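Side-chain contact in putative thiosugar synthase (Amycolatopsis orientalis, PDB 4N6F), which probably makes a phosphorylated 2-thiosugar with sulphur taken from a sulphur-carrier protein, and resembles the thiazole synthase ThiG of thiamine biosynthesis: residues A[123-128]-A[141-146]. Numbering follows the deposited sequence.
Sequences AGTVEA and PFILPD
Thr125 faces Pro141 and Ile143 with its methyl because CG2 stands anti to the backbone N, while chi1 of -64° sets OG1 beside that N. The two branches do different work. Thr125 CG2 comes up to Pro141 CB at 3.6 Å, and the two side chains cross at about a right angle. Thr125 CG2 also meets Ile143 CG2, more loosely, at 4.2 Å. It also lies near Phe142 O. The hydroxyl does not bond the strand directly: Thr125 OG1 and Phe142 O are 3.8 Å apart. One water spans them, donating a 2.7 Å hydrogen bond to Thr125 OG1 and another 2.7 Å bond to Phe142 O. Thr125 OG1 also bonds Asp121 O one turn back, so the buried hydroxyl has two partners. The axes of helix segment 123-128 and strand segment 141-143 run nearly antiparallel, at 160°, and approach to 8.8 Å. Leu153 of the next helix, 147-156, touches both Pro141 and Ile143. The side chain of Phe142 leads away from helix 122-134 at its end, and Phe142 touches the bound fructose-6-phosphate. The contact is the helix-on-strand packing of a right-handed beta-alpha-beta unit in the TIM barrel, here joining an outer helix to a barrel strand whose Phe142 reaches the sugar phosphate pocket.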
loop_
_atom_site.group_PDB
_atom_site.type_symbol
_atom_site.label_atom_id
_atom_site.label_comp_id
_atom_site.label_asym_id
_atom_site.label_seq_id
_atom_site.Cartn_x
_atom_site.Cartn_y
_atom_site.Cartn_z
ATOM N N ALA A 123 -0.323 12.484 -29.414
ATOM C CA ALA A 123 -1.022 13.115 -30.538
ATOM C C ALA A 123 -1.707 12.080 -31.423
ATOM O O ALA A 123 -2.847 12.265 -31.823
ATOM C CB ALA A 123 -0.056 13.966 -31.367
ATOM N N GLY A 124 -1.003 10.995 -31.736
ATOM C CA GLY A 124 -1.602 9.889 -32.488
ATOM C C GLY A 124 -2.755 9.217 -31.746
ATOM O O GLY A 124 -3.739 8.810 -32.360
ATOM N N THR A 125 -2.632 9.104 -30.424
ATOM C CA THR A 125 -3.696 8.523 -29.592
ATOM C C THR A 125 -4.956 9.383 -29.649
ATOM O O THR A 125 -6.066 8.866 -29.761
ATOM C CB THR A 125 -3.227 8.377 -28.126
ATOM O OG1 THR A 125 -2.144 7.454 -28.082
ATOM C CG2 THR A 125 -4.355 7.883 -27.210
ATOM N N VAL A 126 -4.771 10.694 -29.564
ATOM C CA VAL A 126 -5.874 11.650 -29.658
ATOM C C VAL A 126 -6.577 11.569 -31.014
ATOM O O VAL A 126 -7.810 11.549 -31.078
ATOM C CB VAL A 126 -5.388 13.101 -29.444
ATOM C CG1 VAL A 126 -6.468 14.108 -29.823
ATOM C CG2 VAL A 126 -4.972 13.317 -28.001
ATOM N N GLU A 127 -5.795 11.551 -32.092
ATOM C CA GLU A 127 -6.361 11.411 -33.444
ATOM C C GLU A 127 -7.161 10.121 -33.574
ATOM O O GLU A 127 -8.291 10.130 -34.053
ATOM C CB GLU A 127 -5.256 11.415 -34.506
ATOM C CG GLU A 127 -4.543 12.744 -34.701
ATOM C CD GLU A 127 -3.253 12.597 -35.504
ATOM O OE1 GLU A 127 -3.193 11.717 -36.400
ATOM O OE2 GLU A 127 -2.294 13.354 -35.231
ATOM N N ALA A 128 -6.569 9.011 -33.141
ATOM C CA ALA A 128 -7.257 7.712 -33.178
ATOM C C ALA A 128 -8.535 7.750 -32.334
ATOM O O ALA A 128 -9.587 7.250 -32.753
ATOM C CB ALA A 128 -6.334 6.603 -32.695
ATOM N N PRO A 141 -8.031 5.094 -23.601
ATOM C CA PRO A 141 -6.711 5.361 -24.158
ATOM C C PRO A 141 -5.610 5.466 -23.109
ATOM O O PRO A 141 -5.876 5.771 -21.949
ATOM C CB PRO A 141 -6.896 6.691 -24.900
ATOM C CG PRO A 141 -8.081 7.340 -24.273
ATOM C CD PRO A 141 -8.909 6.283 -23.632
ATOM N N PHE A 142 -4.380 5.213 -23.547
ATOM C CA PHE A 142 -3.186 5.256 -22.708
ATOM C C PHE A 142 -2.378 6.470 -23.148
ATOM O O PHE A 142 -2.119 6.644 -24.347
ATOM C CB PHE A 142 -2.389 3.966 -22.934
ATOM C CG PHE A 142 -1.282 3.709 -21.938
ATOM C CD1 PHE A 142 -1.315 4.214 -20.650
ATOM C CD2 PHE A 142 -0.229 2.886 -22.291
ATOM C CE1 PHE A 142 -0.292 3.941 -19.752
ATOM C CE2 PHE A 142 0.803 2.611 -21.400
ATOM C CZ PHE A 142 0.771 3.136 -20.126
ATOM N N ILE A 143 -2.022 7.327 -22.192
ATOM C CA ILE A 143 -1.231 8.525 -22.470
ATOM C C ILE A 143 -0.134 8.751 -21.439
ATOM O O ILE A 143 -0.211 8.272 -20.295
ATOM C CB ILE A 143 -2.098 9.811 -22.533
ATOM C CG1 ILE A 143 -2.791 10.095 -21.198
ATOM C CG2 ILE A 143 -3.134 9.702 -23.643
ATOM C CD1 ILE A 143 -3.280 11.521 -21.049
ATOM N N LEU A 144 0.908 9.465 -21.872
ATOM C CA LEU A 144 1.831 10.129 -20.973
ATOM C C LEU A 144 1.086 11.251 -20.284
ATOM O O LEU A 144 0.275 11.937 -20.924
ATOM C CB LEU A 144 3.031 10.714 -21.730
ATOM C CG LEU A 144 3.893 9.754 -22.550
ATOM C CD1 LEU A 144 5.020 10.512 -23.243
ATOM C CD2 LEU A 144 4.450 8.653 -21.671
ATOM N N PRO A 145 1.354 11.453 -18.981
ATOM C CA PRO A 145 0.614 12.463 -18.237
ATOM C C PRO A 145 0.811 13.841 -18.849
ATOM O O PRO A 145 1.862 14.452 -18.695
ATOM C CB PRO A 145 1.205 12.379 -16.820
ATOM C CG PRO A 145 2.512 11.673 -16.965
ATOM C CD PRO A 145 2.355 10.765 -18.148
ATOM N N ASP A 146 -0.186 14.284 -19.596
ATOM C CA ASP A 146 -0.180 15.597 -20.206
ATOM C C ASP A 146 -1.605 16.114 -20.181
ATOM O O ASP A 146 -2.527 15.475 -20.685
ATOM C CB ASP A 146 0.331 15.553 -21.644
ATOM C CG ASP A 146 0.283 16.907 -22.307
ATOM O OD1 ASP A 146 1.087 17.769 -21.920
ATOM O OD2 ASP A 146 -0.560 17.126 -23.205
HETATM O O HOH W 1 -1.752 5.209 -26.662
#